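Local coordinates for protein hypoxanthine-guanine phosphoribosyltransferase (HGPRT) (Schistosoma mansoni, PDB 5IPF) that probably catalyses a purine-salvage step, transferring a phosphoribosyl group to hypoxanthine or guanine to form IMP or GMP, and is captured here with bound IMP, at residues Tyr56-Asn61 and Arg211-Tyr216; Ser187-Arg192 and His228-Ile233; Phe97-Asp102 and Leu156-Ile161; Asp77-Cys82 and Pro201-Phe206. One frame throughout, in Å; residues are numbered along the deposited sequence.

Interaction 1 (Tyr56-Asn61 and Arg211-Tyr216); sequences YVLIPN and RFVVGY. With IMP (inosinic acid), chain E.
The carbonyl oxygen of Val213 accepts the N1-H of the hypoxanthine ring, with Val213 O to IMP N1 at 2.6 Å. The backbone N of Val213 returns a weak but nearly straight bond to IMP O6 (171°). Together they read the base edge at the rim of a three-stranded antiparallel sheet. This is the hood of a type I phosphoribosyltransferase. Strands 54-59 and 213-214 are its outer members, and strand 230-233 runs between them. Between themselves the two outer strands meet through side chains, while strand 230-233 bonds to both. Leu58 sends CD2 across at an oblique angle to Val213 CG1, 3.7 Å away. The first torsion of Val213 (chi1 -70°) divides its methyls between two jobs. CG1 meets Leu58, while Val213 CG2 reaches the purine, 3.7 Å from IMP O6. Phe212 adds one ring face to the pocket. IMP N1 sits 3.3 Å above that face, displaced toward the rim. A classic beta bulge sets Leu58 and Ile59 together opposite Ile230, just before Pro60, the N-cap residue of the next helix. At the far end Asn61 and Tyr216 form the second touch. Tyr216 OH is hydrogen-bonded to Asp102, which helps hold the outer end of the ring. The side chain of Asn61 crosses that ring at about a right angle, with amide and ring planes 70° apart. Its ND2 also makes a weak hydrogen bond to His228 O. Asn61 ND2 approaches obliquely, 3.6 Å from both Tyr216 CD1 and Tyr216 CE1.

Interaction 2 (Ser187-Arg192 and His228-Ile233); sequences SLLVKR and HHICVI. With IMP (inosinic acid), chain E.
Ile230 fills most of this contact, and its CD1 methyl does the touching. It meets Leu189 tip to tip, with Ile230 CD1 3.6 Å from Leu189 CD1. The other methyl of the leucine is close behind, Leu189 CD2 lying 4.0 Å from the same Ile230 CD1. The isoleucine methyl thus rests against both branches of the leucine fork. Ile230 has CG1 opposite the carbonyl carbon (chi1 -65°) and an extended chain beyond it, which carries CD1 out from its strand. Leu188 makes a lighter touch, its CD2 standing 4.2 Å from Ile230 CD1. All three residues are buried. The contact joins the two parts of a type I phosphoribosyltransferase: strand 189-191 belongs to the parallel core sheet, and strand 230-233 is the middle strand of the antiparallel hood. Val213 of the hood touches both Leu189 and Ile230 and so widens the apolar patch. The backbone bends at Leu188, consistent with two successive leucines pointing to the hood. Ser187 OG spans that bend and donates to Leu189 O over 2.7 Å, from a position tilted 31° off the carbonyl plane. Two residues on from Leu189, Lys191 turns to the ligand. Its chain is extended beyond CG and brings Lys191 NZ to IMP O6 at 3.1 Å, a weak hydrogen bond to the purine oxygen.

Interaction 3 (Phe97-Asp102 and Leu156-Ile161); sequences FKFLAD and LVVEDI. With IMP (inosinic acid), chain E.
Phe99 leans its ring on Val158, where helix 97-112 crosses strand 154-159. The axes of 97-102 and 156-159 come within 8.1 Å, their N-to-C directions 128° apart. With CG anti to the backbone N (chi1 170°), the ring swings out from the helix toward the strand. Phe99 CD2 then lies 3.4 Å from Val158 CG1, and the two side chains cross obliquely. Val158 carries that same CG1 opposite its own backbone N (chi1 174°), which turns this branch to the helix. The next carbonyl lies by the same part of the ring, Glu159 O being 3.5 Å from Phe99 CD2. Leu100 adds a looser touch through CB, 4.1 Å from Val158 CG1. Its side chain continues onto Leu89 and Cys91 of strand 87-92. Beyond Val158 the strand changes role. Glu159 points its CB bond away from the helix, and its extended chain carries OE2 to the ribose side of IMP. Asp160 OD1 accepts the hydroxyl of IMP O2' at 2.7 Å. Ile161 follows with CG2 3.5 Å from IMP C4, against one face of the purine. Apolar strand residues followed by an adjacent Glu-Asp pair at the ribose are the hallmark of the PRPP-binding motif of type I phosphoribosyltransferases, here seated on the helix by Val158.

Interaction 4 (Asp77-Cys82 and Pro201-Phe206); sequences DYYEAC and PDFVGF
Phe203 reaches from its strand to the last turn of helix 61-81 and meets two successive tyrosines. The contact is apolar and small, burying 89 Å² in all. Its inner side is enclosed, by Met71 and Ile75 of the same helix as well as by the buried Tyr79. That tyrosine comes to the phenylalanine obliquely, with Tyr79 CE2 4.5 Å from Phe203 CE2. Tyr78 touches slightly closer but on the solvent side. It offers its CB at the edge of the phenylalanine, near the ring plane, with Tyr78 CB 4.3 Å from Phe203 CZ, while the residue as a whole is exposed. The two tyrosines differ in their first torsion. Tyr78 has CG anti to its backbone N (chi1 172°), whereas Tyr79 has it opposite the carbonyl carbon (chi1 -77°). This brings their rings together, and Tyr78 CD2 lies 3.7 Å above one face of Tyr79. Further along the helix, Arg67 hydrogen-bonds the carbonyls of Val204 and Gly205. Helix 61-81 thus lies along strand 203-208 of the parallel core sheet, with strand 182-187 next to it and Leu156 of strand 154-159 touching both Tyr79 and Phe203.

In the fold
From the N terminus, 56-61 opens the outermost loop, which interaction 1 closes at 211-216. Interaction 4 is nested inside it, running from the end of helix 61-81 to 201-206. Interaction 3 is nested deeper still, between 97-102 and 156-161. Interaction 2 opens at 187-192, after interaction 3 has closed. It ends at 228-233 and so crosses interactions 1 and 4. Interactions 3 and 4 fix helices to the parallel core sheet. Interaction 1 spans the antiparallel hood, and interaction 2 ties hood to core. Interactions 1, 2 and 3 all reach IMP. Interaction 4 lies across the chain's centre from interactions 1 and 2, about 24 and 20 Å away between contact centres.

Interaction 1 (Tyr56-Asn61 and Arg211-Tyr216)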
# COMPACT_ATOMS: atom_id res chain seq x y z
N TYR A 56 1.42 9.27 -23.14
CA TYR A 56 0.60 8.27 -22.48
C TYR A 56 1.36 7.68 -21.30
O TYR A 56 2.54 7.99 -21.08
CB TYR A 56 0.16 7.17 -23.46
CG TYR A 56 1.28 6.55 -24.27
CD1 TYR A 56 2.08 5.54 -23.74
CD2 TYR A 56 1.52 6.95 -25.58
CE1 TYR A 56 3.09 4.97 -24.48
CE2 TYR A 56 2.53 6.38 -26.33
CZ TYR A 56 3.31 5.39 -25.78
OH TYR A 56 4.32 4.83 -26.53
N VAL A 57 0.67 6.84 -20.54
CA VAL A 57 1.28 6.12 -19.43
C VAL A 57 1.75 4.77 -19.93
O VAL A 57 0.98 4.02 -20.53
CB VAL A 57 0.28 5.96 -18.27
CG1 VAL A 57 0.91 5.15 -17.15
CG2 VAL A 57 -0.18 7.32 -17.77
N LEU A 58 3.02 4.45 -19.68
CA LEU A 58 3.57 3.17 -20.12
C LEU A 58 3.40 2.09 -19.05
O LEU A 58 2.78 1.05 -19.30
CB LEU A 58 5.04 3.32 -20.51
CG LEU A 58 5.57 2.17 -21.37
CD1 LEU A 58 4.85 2.13 -22.71
CD2 LEU A 58 7.07 2.25 -21.56
N ILE A 59 3.94 2.33 -17.86
CA ILE A 59 3.81 1.38 -16.76
C ILE A 59 3.22 2.09 -15.55
O ILE A 59 3.88 2.97 -14.97
CB ILE A 59 5.16 0.73 -16.41
CG1 ILE A 59 5.88 0.26 -17.67
CG2 ILE A 59 4.95 -0.45 -15.48
CD1 ILE A 59 7.17 -0.47 -17.40
N PRO A 60 2.00 1.76 -15.14
CA PRO A 60 1.45 2.36 -13.92
C PRO A 60 2.23 1.93 -12.69
O PRO A 60 2.87 0.88 -12.66
CB PRO A 60 0.01 1.83 -13.88
CG PRO A 60 -0.31 1.49 -15.30
CD PRO A 60 0.98 1.00 -15.89
N ASN A 61 2.16 2.77 -11.65
CA ASN A 61 2.96 2.56 -10.45
C ASN A 61 2.64 1.22 -9.79
O ASN A 61 3.54 0.43 -9.47
CB ASN A 61 2.71 3.73 -9.48
CG ASN A 61 3.48 3.59 -8.19
OD1 ASN A 61 3.02 2.92 -7.26
ND2 ASN A 61 4.64 4.23 -8.11
N ARG A 211 11.49 3.96 -26.93
CA ARG A 211 11.02 5.33 -26.76
C ARG A 211 11.52 5.86 -25.42
O ARG A 211 11.81 5.09 -24.50
CB ARG A 211 9.50 5.41 -26.84
N PHE A 212 11.62 7.18 -25.32
CA PHE A 212 12.11 7.79 -24.10
C PHE A 212 11.01 7.80 -23.03
O PHE A 212 9.87 8.16 -23.31
CB PHE A 212 12.60 9.22 -24.37
CG PHE A 212 13.57 9.72 -23.34
CD1 PHE A 212 14.92 9.44 -23.45
CD2 PHE A 212 13.13 10.48 -22.27
CE1 PHE A 212 15.82 9.90 -22.50
CE2 PHE A 212 14.02 10.94 -21.32
CZ PHE A 212 15.37 10.65 -21.43
N VAL A 213 11.36 7.38 -21.81
CA VAL A 213 10.40 7.25 -20.73
C VAL A 213 10.82 8.13 -19.56
O VAL A 213 12.02 8.36 -19.32
CB VAL A 213 10.26 5.78 -20.27
CG1 VAL A 213 9.55 4.96 -21.34
CG2 VAL A 213 11.61 5.18 -19.93
N VAL A 214 9.83 8.65 -18.83
CA VAL A 214 10.03 9.50 -17.67
C VAL A 214 9.07 9.06 -16.57
O VAL A 214 8.19 8.23 -16.78
CB VAL A 214 9.82 11.00 -17.99
CG1 VAL A 214 10.84 11.49 -19.01
CG2 VAL A 214 8.40 11.25 -18.48
N GLY A 215 9.25 9.64 -15.38
CA GLY A 215 8.41 9.34 -14.24
C GLY A 215 8.98 8.22 -13.38
O GLY A 215 9.79 7.40 -13.83
N TYR A 216 8.54 8.18 -12.12
CA TYR A 216 9.00 7.19 -11.13
C TYR A 216 10.53 7.26 -10.97
O TYR A 216 11.25 6.29 -11.19
CB TYR A 216 8.53 5.78 -11.50
CG TYR A 216 8.75 4.73 -10.43
CD1 TYR A 216 7.99 4.72 -9.27
CD2 TYR A 216 9.73 3.75 -10.58
CE1 TYR A 216 8.20 3.78 -8.29
CE2 TYR A 216 9.95 2.81 -9.60
CZ TYR A 216 9.18 2.82 -8.46
OH TYR A 216 9.38 1.88 -7.47
P IMP E . 23.16 3.68 -20.94
O1P IMP E . 22.87 2.26 -20.51
O2P IMP E . 22.52 4.19 -22.21
O3P IMP E . 24.66 3.80 -21.09
O5' IMP E . 22.68 4.65 -19.77
C5' IMP E . 21.88 5.79 -20.06
C4' IMP E . 21.76 6.74 -18.89
O4' IMP E . 20.66 7.64 -19.14
C3' IMP E . 21.49 6.11 -17.54
O3' IMP E . 21.95 6.98 -16.51
C2' IMP E . 19.96 6.04 -17.51
O2' IMP E . 19.40 6.12 -16.21
C1' IMP E . 19.53 7.23 -18.38
N9 IMP E . 18.46 6.89 -19.32
C8 IMP E . 18.58 6.07 -20.41
N7 IMP E . 17.40 5.99 -21.04
C5 IMP E . 16.51 6.76 -20.39
C6 IMP E . 15.16 7.04 -20.61
O6 IMP E . 14.60 6.57 -21.61
N1 IMP E . 14.49 7.88 -19.76
C2 IMP E . 15.15 8.44 -18.69
N3 IMP E . 16.48 8.17 -18.46
C4 IMP E . 17.16 7.34 -19.30

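Interaction 2 (Ser187-Arg192 and His228-Ile233)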
# COMPACT_ATOMS: atom_id res chain seq x y z
N SER A 187 17.97 -3.98 -12.78
CA SER A 187 17.51 -2.83 -13.55
C SER A 187 16.00 -2.93 -13.72
O SER A 187 15.48 -3.96 -14.15
CB SER A 187 18.18 -2.76 -14.92
OG SER A 187 17.68 -1.67 -15.68
N LEU A 188 15.30 -1.84 -13.37
CA LEU A 188 13.84 -1.84 -13.47
C LEU A 188 13.39 -1.95 -14.92
O LEU A 188 12.49 -2.74 -15.24
CB LEU A 188 13.27 -0.58 -12.83
CG LEU A 188 11.76 -0.40 -12.98
CD1 LEU A 188 11.02 -1.54 -12.29
CD2 LEU A 188 11.32 0.95 -12.43
N LEU A 189 14.00 -1.18 -15.81
CA LEU A 189 13.64 -1.16 -17.22
C LEU A 189 14.85 -1.47 -18.09
O LEU A 189 15.99 -1.21 -17.71
CB LEU A 189 13.05 0.20 -17.63
CG LEU A 189 11.84 0.71 -16.86
CD1 LEU A 189 11.31 1.98 -17.49
CD2 LEU A 189 10.75 -0.35 -16.80
N VAL A 190 14.58 -2.04 -19.26
CA VAL A 190 15.59 -2.32 -20.27
C VAL A 190 15.03 -1.92 -21.62
O VAL A 190 13.92 -2.33 -21.98
CB VAL A 190 16.02 -3.80 -20.27
CG1 VAL A 190 16.65 -4.17 -21.61
CG2 VAL A 190 17.00 -4.07 -19.14
N LYS A 191 15.78 -1.11 -22.37
CA LYS A 191 15.34 -0.66 -23.67
C LYS A 191 15.65 -1.70 -24.74
O LYS A 191 16.75 -2.25 -24.77
CB LYS A 191 16.00 0.67 -24.03
CG LYS A 191 15.18 1.89 -23.68
CD LYS A 191 15.88 3.16 -24.13
CE LYS A 191 15.00 4.39 -23.94
NZ LYS A 191 15.70 5.64 -24.33
N ARG A 192 14.68 -1.96 -25.60
CA ARG A 192 14.88 -2.85 -26.74
C ARG A 192 15.61 -2.10 -27.84
O ARG A 192 15.08 -1.13 -28.40
CB ARG A 192 13.53 -3.37 -27.24
CG ARG A 192 13.56 -4.80 -27.76
CD ARG A 192 12.15 -5.23 -28.11
NE ARG A 192 11.19 -4.67 -27.16
CZ ARG A 192 9.89 -4.59 -27.37
NH1 ARG A 192 9.37 -5.03 -28.51
NH2 ARG A 192 9.10 -4.06 -26.45
N HIS A 228 4.25 10.00 -10.96
CA HIS A 228 3.92 8.77 -10.26
C HIS A 228 4.13 7.52 -11.12
O HIS A 228 4.56 6.49 -10.61
CB HIS A 228 2.47 8.81 -9.77
CG HIS A 228 2.17 7.82 -8.70
ND1 HIS A 228 1.12 6.93 -8.77
CD2 HIS A 228 2.80 7.57 -7.52
CE1 HIS A 228 1.11 6.18 -7.68
NE2 HIS A 228 2.11 6.54 -6.91
N HIS A 229 3.81 7.59 -12.40
CA HIS A 229 3.90 6.44 -13.29
C HIS A 229 5.02 6.63 -14.30
O HIS A 229 5.59 7.71 -14.45
CB HIS A 229 2.57 6.21 -14.01
CG HIS A 229 1.37 6.47 -13.15
ND1 HIS A 229 0.82 5.50 -12.34
CD2 HIS A 229 0.61 7.58 -12.99
CE1 HIS A 229 -0.23 6.01 -11.71
NE2 HIS A 229 -0.37 7.27 -12.08
N ILE A 230 5.33 5.55 -15.01
CA ILE A 230 6.28 5.60 -16.12
C ILE A 230 5.51 6.00 -17.37
O ILE A 230 4.59 5.29 -17.80
CB ILE A 230 6.99 4.25 -16.30
CG1 ILE A 230 7.87 3.95 -15.09
CG2 ILE A 230 7.83 4.27 -17.57
CD1 ILE A 230 8.58 2.63 -15.17
N CYS A 231 5.90 7.12 -17.96
CA CYS A 231 5.21 7.69 -19.11
C CYS A 231 6.22 8.01 -20.20
O CYS A 231 7.43 7.96 -19.99
CB CYS A 231 4.42 8.94 -18.71
SG CYS A 231 3.31 8.70 -17.31
N VAL A 232 5.70 8.35 -21.38
CA VAL A 232 6.51 8.79 -22.50
C VAL A 232 6.22 10.27 -22.75
O VAL A 232 5.05 10.69 -22.75
CB VAL A 232 6.25 7.95 -23.76
CG1 VAL A 232 6.70 6.52 -23.55
CG2 VAL A 232 4.78 7.99 -24.15
N ILE A 233 7.27 11.06 -22.94
CA ILE A 233 7.10 12.47 -23.22
C ILE A 233 6.64 12.65 -24.66
O ILE A 233 7.03 11.90 -25.56
CB ILE A 233 8.40 13.24 -22.96
CG1 ILE A 233 9.56 12.60 -23.72
CG2 ILE A 233 8.70 13.31 -21.47
CD1 ILE A 233 10.87 13.34 -23.58
P IMP E . 23.16 3.68 -20.94
O1P IMP E . 22.87 2.26 -20.51
O2P IMP E . 22.52 4.19 -22.21
O3P IMP E . 24.66 3.80 -21.09
O5' IMP E . 22.68 4.65 -19.77
C5' IMP E . 21.88 5.79 -20.06
C4' IMP E . 21.76 6.74 -18.89
O4' IMP E . 20.66 7.64 -19.14
C3' IMP E . 21.49 6.11 -17.54
O3' IMP E . 21.95 6.98 -16.51
C2' IMP E . 19.96 6.04 -17.51
O2' IMP E . 19.40 6.12 -16.21
C1' IMP E . 19.53 7.23 -18.38
N9 IMP E . 18.46 6.89 -19.32
C8 IMP E . 18.58 6.07 -20.41
N7 IMP E . 17.40 5.99 -21.04
C5 IMP E . 16.51 6.76 -20.39
C6 IMP E . 15.16 7.04 -20.61
O6 IMP E . 14.60 6.57 -21.61
N1 IMP E . 14.49 7.88 -19.76
C2 IMP E . 15.15 8.44 -18.69
N3 IMP E . 16.48 8.17 -18.46
C4 IMP E . 17.16 7.34 -19.30

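Interaction 3 (Phe97-Asp102 and Leu156-Ile161)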
# COMPACT_ATOMS: atom_id res chain seq x y z
N PHE A 97 16.04 5.84 -7.10
CA PHE A 97 15.66 5.95 -5.70
C PHE A 97 14.33 5.26 -5.41
O PHE A 97 14.24 4.40 -4.53
CB PHE A 97 15.61 7.41 -5.27
CG PHE A 97 15.24 7.59 -3.83
CD1 PHE A 97 16.16 7.31 -2.83
CD2 PHE A 97 13.98 8.04 -3.48
CE1 PHE A 97 15.82 7.47 -1.50
CE2 PHE A 97 13.64 8.21 -2.15
CZ PHE A 97 14.56 7.92 -1.16
N LYS A 98 13.27 5.64 -6.13
CA LYS A 98 11.95 5.06 -5.87
C LYS A 98 11.96 3.55 -6.10
O LYS A 98 11.38 2.79 -5.32
CB LYS A 98 10.89 5.74 -6.74
CG LYS A 98 10.68 7.21 -6.43
CD LYS A 98 9.48 7.77 -7.19
CE LYS A 98 9.23 9.23 -6.85
NZ LYS A 98 8.01 9.76 -7.52
N PHE A 99 12.62 3.11 -7.17
CA PHE A 99 12.77 1.68 -7.43
C PHE A 99 13.49 0.98 -6.29
O PHE A 99 13.14 -0.15 -5.92
CB PHE A 99 13.50 1.48 -8.76
CG PHE A 99 13.91 0.07 -9.03
CD1 PHE A 99 13.00 -0.96 -8.96
CD2 PHE A 99 15.22 -0.22 -9.37
CE1 PHE A 99 13.38 -2.27 -9.22
CE2 PHE A 99 15.62 -1.53 -9.63
CZ PHE A 99 14.69 -2.55 -9.55
N LEU A 100 14.49 1.64 -5.71
CA LEU A 100 15.16 1.08 -4.54
C LEU A 100 14.22 1.00 -3.34
O LEU A 100 14.24 0.01 -2.60
CB LEU A 100 16.39 1.92 -4.17
CG LEU A 100 16.98 1.57 -2.80
CD1 LEU A 100 17.76 0.26 -2.86
CD2 LEU A 100 17.82 2.70 -2.25
N ALA A 101 13.40 2.02 -3.13
CA ALA A 101 12.51 2.03 -1.97
C ALA A 101 11.48 0.91 -2.06
O ALA A 101 11.32 0.12 -1.12
CB ALA A 101 11.82 3.39 -1.85
N ASP A 102 10.78 0.81 -3.20
CA ASP A 102 9.80 -0.26 -3.35
C ASP A 102 10.46 -1.63 -3.39
O ASP A 102 9.90 -2.61 -2.87
CB ASP A 102 8.96 -0.02 -4.61
CG ASP A 102 8.14 1.25 -4.53
OD1 ASP A 102 7.67 1.59 -3.42
OD2 ASP A 102 7.95 1.92 -5.57
N LEU A 156 24.73 -5.75 -5.02
CA LEU A 156 23.61 -5.80 -5.95
C LEU A 156 23.36 -4.38 -6.44
O LEU A 156 22.97 -3.50 -5.66
CB LEU A 156 22.36 -6.37 -5.27
CG LEU A 156 21.08 -6.45 -6.11
CD1 LEU A 156 21.23 -7.46 -7.25
CD2 LEU A 156 19.89 -6.80 -5.23
N VAL A 157 23.59 -4.15 -7.73
CA VAL A 157 23.46 -2.82 -8.31
C VAL A 157 22.00 -2.56 -8.64
O VAL A 157 21.35 -3.36 -9.33
CB VAL A 157 24.35 -2.68 -9.56
N VAL A 158 21.48 -1.44 -8.15
CA VAL A 158 20.10 -1.02 -8.35
C VAL A 158 20.15 0.26 -9.19
O VAL A 158 20.45 1.34 -8.67
CB VAL A 158 19.35 -0.80 -7.03
CG1 VAL A 158 17.97 -0.22 -7.29
CG2 VAL A 158 19.25 -2.11 -6.26
N GLU A 159 19.88 0.12 -10.48
CA GLU A 159 19.82 1.24 -11.41
C GLU A 159 18.42 1.33 -12.00
O GLU A 159 17.58 0.44 -11.81
CB GLU A 159 20.87 1.10 -12.52
CG GLU A 159 21.29 2.43 -13.14
CD GLU A 159 21.91 2.26 -14.52
OE1 GLU A 159 22.46 1.18 -14.80
OE2 GLU A 159 21.84 3.22 -15.32
N ASP A 160 18.18 2.41 -12.74
CA ASP A 160 16.84 2.76 -13.18
C ASP A 160 16.48 2.17 -14.55
O ASP A 160 15.40 1.59 -14.71
CB ASP A 160 16.70 4.29 -13.21
CG ASP A 160 17.82 4.96 -13.99
OD1 ASP A 160 18.88 4.35 -14.18
OD2 ASP A 160 17.62 6.12 -14.42
N ILE A 161 17.37 2.29 -15.53
CA ILE A 161 17.08 1.82 -16.88
C ILE A 161 18.39 1.61 -17.63
O ILE A 161 19.35 2.35 -17.43
CB ILE A 161 16.13 2.80 -17.62
CG1 ILE A 161 15.73 2.25 -18.99
CG2 ILE A 161 16.78 4.17 -17.77
CD1 ILE A 161 14.68 3.08 -19.70
P IMP E . 23.16 3.68 -20.94
O1P IMP E . 22.87 2.26 -20.51
O2P IMP E . 22.52 4.19 -22.21
O3P IMP E . 24.66 3.80 -21.09
O5' IMP E . 22.68 4.65 -19.77
C5' IMP E . 21.88 5.79 -20.06
C4' IMP E . 21.76 6.74 -18.89
O4' IMP E . 20.66 7.64 -19.14
C3' IMP E . 21.49 6.11 -17.54
O3' IMP E . 21.95 6.98 -16.51
C2' IMP E . 19.96 6.04 -17.51
O2' IMP E . 19.40 6.12 -16.21
C1' IMP E . 19.53 7.23 -18.38
N9 IMP E . 18.46 6.89 -19.32
C8 IMP E . 18.58 6.07 -20.41
N7 IMP E . 17.40 5.99 -21.04
C5 IMP E . 16.51 6.76 -20.39
C6 IMP E . 15.16 7.04 -20.61
O6 IMP E . 14.60 6.57 -21.61
N1 IMP E . 14.49 7.88 -19.76
C2 IMP E . 15.15 8.44 -18.69
N3 IMP E . 16.48 8.17 -18.46
C4 IMP E . 17.16 7.34 -19.30

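Interaction 4 (Asp77-Cys82 and Pro201-Phe206)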
# COMPACT_ATOMS: atom_id res chain seq x y z
N ASP A 77 15.59 -15.73 -3.10
CA ASP A 77 15.94 -17.15 -3.15
C ASP A 77 17.20 -17.41 -3.97
O ASP A 77 17.83 -18.46 -3.80
CB ASP A 77 14.77 -18.00 -3.66
CG ASP A 77 14.19 -17.49 -4.96
OD1 ASP A 77 14.95 -17.04 -5.83
OD2 ASP A 77 12.95 -17.57 -5.11
N TYR A 78 17.61 -16.48 -4.84
CA TYR A 78 18.94 -16.59 -5.43
C TYR A 78 20.01 -16.43 -4.36
O TYR A 78 20.88 -17.30 -4.19
CB TYR A 78 19.15 -15.56 -6.54
CG TYR A 78 20.59 -15.54 -7.02
CD1 TYR A 78 21.05 -16.46 -7.95
CD2 TYR A 78 21.50 -14.61 -6.52
CE1 TYR A 78 22.36 -16.47 -8.38
CE2 TYR A 78 22.82 -14.61 -6.94
CZ TYR A 78 23.25 -15.54 -7.87
OH TYR A 78 24.56 -15.53 -8.29
N TYR A 79 19.97 -15.31 -3.62
CA TYR A 79 20.99 -15.07 -2.60
C TYR A 79 20.89 -16.03 -1.42
O TYR A 79 21.80 -16.04 -0.59
CB TYR A 79 20.89 -13.62 -2.11
CG TYR A 79 21.50 -12.62 -3.06
CD1 TYR A 79 22.86 -12.34 -3.04
CD2 TYR A 79 20.71 -11.96 -3.99
CE1 TYR A 79 23.41 -11.43 -3.91
CE2 TYR A 79 21.25 -11.04 -4.87
CZ TYR A 79 22.61 -10.78 -4.82
OH TYR A 79 23.15 -9.87 -5.70
N GLU A 80 19.82 -16.82 -1.33
CA GLU A 80 19.74 -17.86 -0.31
C GLU A 80 20.15 -19.23 -0.83
O GLU A 80 20.59 -20.07 -0.03
CB GLU A 80 18.32 -17.94 0.25
CG GLU A 80 18.22 -18.74 1.54
CD GLU A 80 16.88 -19.40 1.73
OE1 GLU A 80 15.97 -19.16 0.90
OE2 GLU A 80 16.72 -20.17 2.70
N ALA A 81 20.03 -19.47 -2.14
CA ALA A 81 20.47 -20.75 -2.69
C ALA A 81 21.98 -20.93 -2.56
O ALA A 81 22.46 -22.06 -2.42
CB ALA A 81 20.05 -20.86 -4.16
N CYS A 82 22.74 -19.84 -2.61
CA CYS A 82 24.19 -19.89 -2.47
C CYS A 82 24.66 -19.41 -1.10
O CYS A 82 25.87 -19.24 -0.90
CB CYS A 82 24.86 -19.07 -3.57
SG CYS A 82 24.22 -17.39 -3.75
N PRO A 201 21.01 -7.24 -17.79
CA PRO A 201 21.24 -7.40 -16.35
C PRO A 201 20.69 -8.72 -15.83
O PRO A 201 19.96 -9.45 -16.51
CB PRO A 201 20.50 -6.21 -15.74
CG PRO A 201 20.37 -5.22 -16.86
CD PRO A 201 20.22 -6.04 -18.10
N ASP A 202 21.05 -9.03 -14.59
CA ASP A 202 20.66 -10.30 -13.99
C ASP A 202 19.19 -10.31 -13.60
O ASP A 202 18.51 -11.34 -13.75
CB ASP A 202 21.54 -10.60 -12.77
CG ASP A 202 23.02 -10.49 -13.08
OD1 ASP A 202 23.62 -11.49 -13.51
OD2 ASP A 202 23.58 -9.39 -12.89
N PHE A 203 18.68 -9.19 -13.09
CA PHE A 203 17.28 -9.06 -12.71
C PHE A 203 16.69 -7.87 -13.44
O PHE A 203 17.15 -6.73 -13.26
CB PHE A 203 17.14 -8.89 -11.19
CG PHE A 203 17.76 -10.00 -10.40
CD1 PHE A 203 17.14 -11.24 -10.31
CD2 PHE A 203 18.96 -9.81 -9.75
CE1 PHE A 203 17.72 -12.27 -9.58
CE2 PHE A 203 19.54 -10.84 -9.02
CZ PHE A 203 18.92 -12.06 -8.94
N VAL A 204 15.69 -8.12 -14.28
CA VAL A 204 15.04 -7.09 -15.08
C VAL A 204 13.56 -7.07 -14.73
O VAL A 204 12.93 -8.13 -14.59
CB VAL A 204 15.24 -7.32 -16.59
CG1 VAL A 204 14.62 -6.19 -17.38
CG2 VAL A 204 16.72 -7.46 -16.92
N GLY A 205 13.01 -5.87 -14.58
CA GLY A 205 11.59 -5.72 -14.35
C GLY A 205 10.80 -5.79 -15.64
O GLY A 205 9.99 -6.70 -15.84
N PHE A 206 11.03 -4.82 -16.53
CA PHE A 206 10.29 -4.73 -17.78
C PHE A 206 11.26 -4.47 -18.93
O PHE A 206 12.30 -3.83 -18.75
CB PHE A 206 9.24 -3.61 -17.74
CG PHE A 206 8.30 -3.70 -16.57
CD1 PHE A 206 8.62 -3.14 -15.35
CD2 PHE A 206 7.08 -4.36 -16.70
CE1 PHE A 206 7.75 -3.22 -14.28
CE2 PHE A 206 6.21 -4.45 -15.64
CZ PHE A 206 6.55 -3.88 -14.42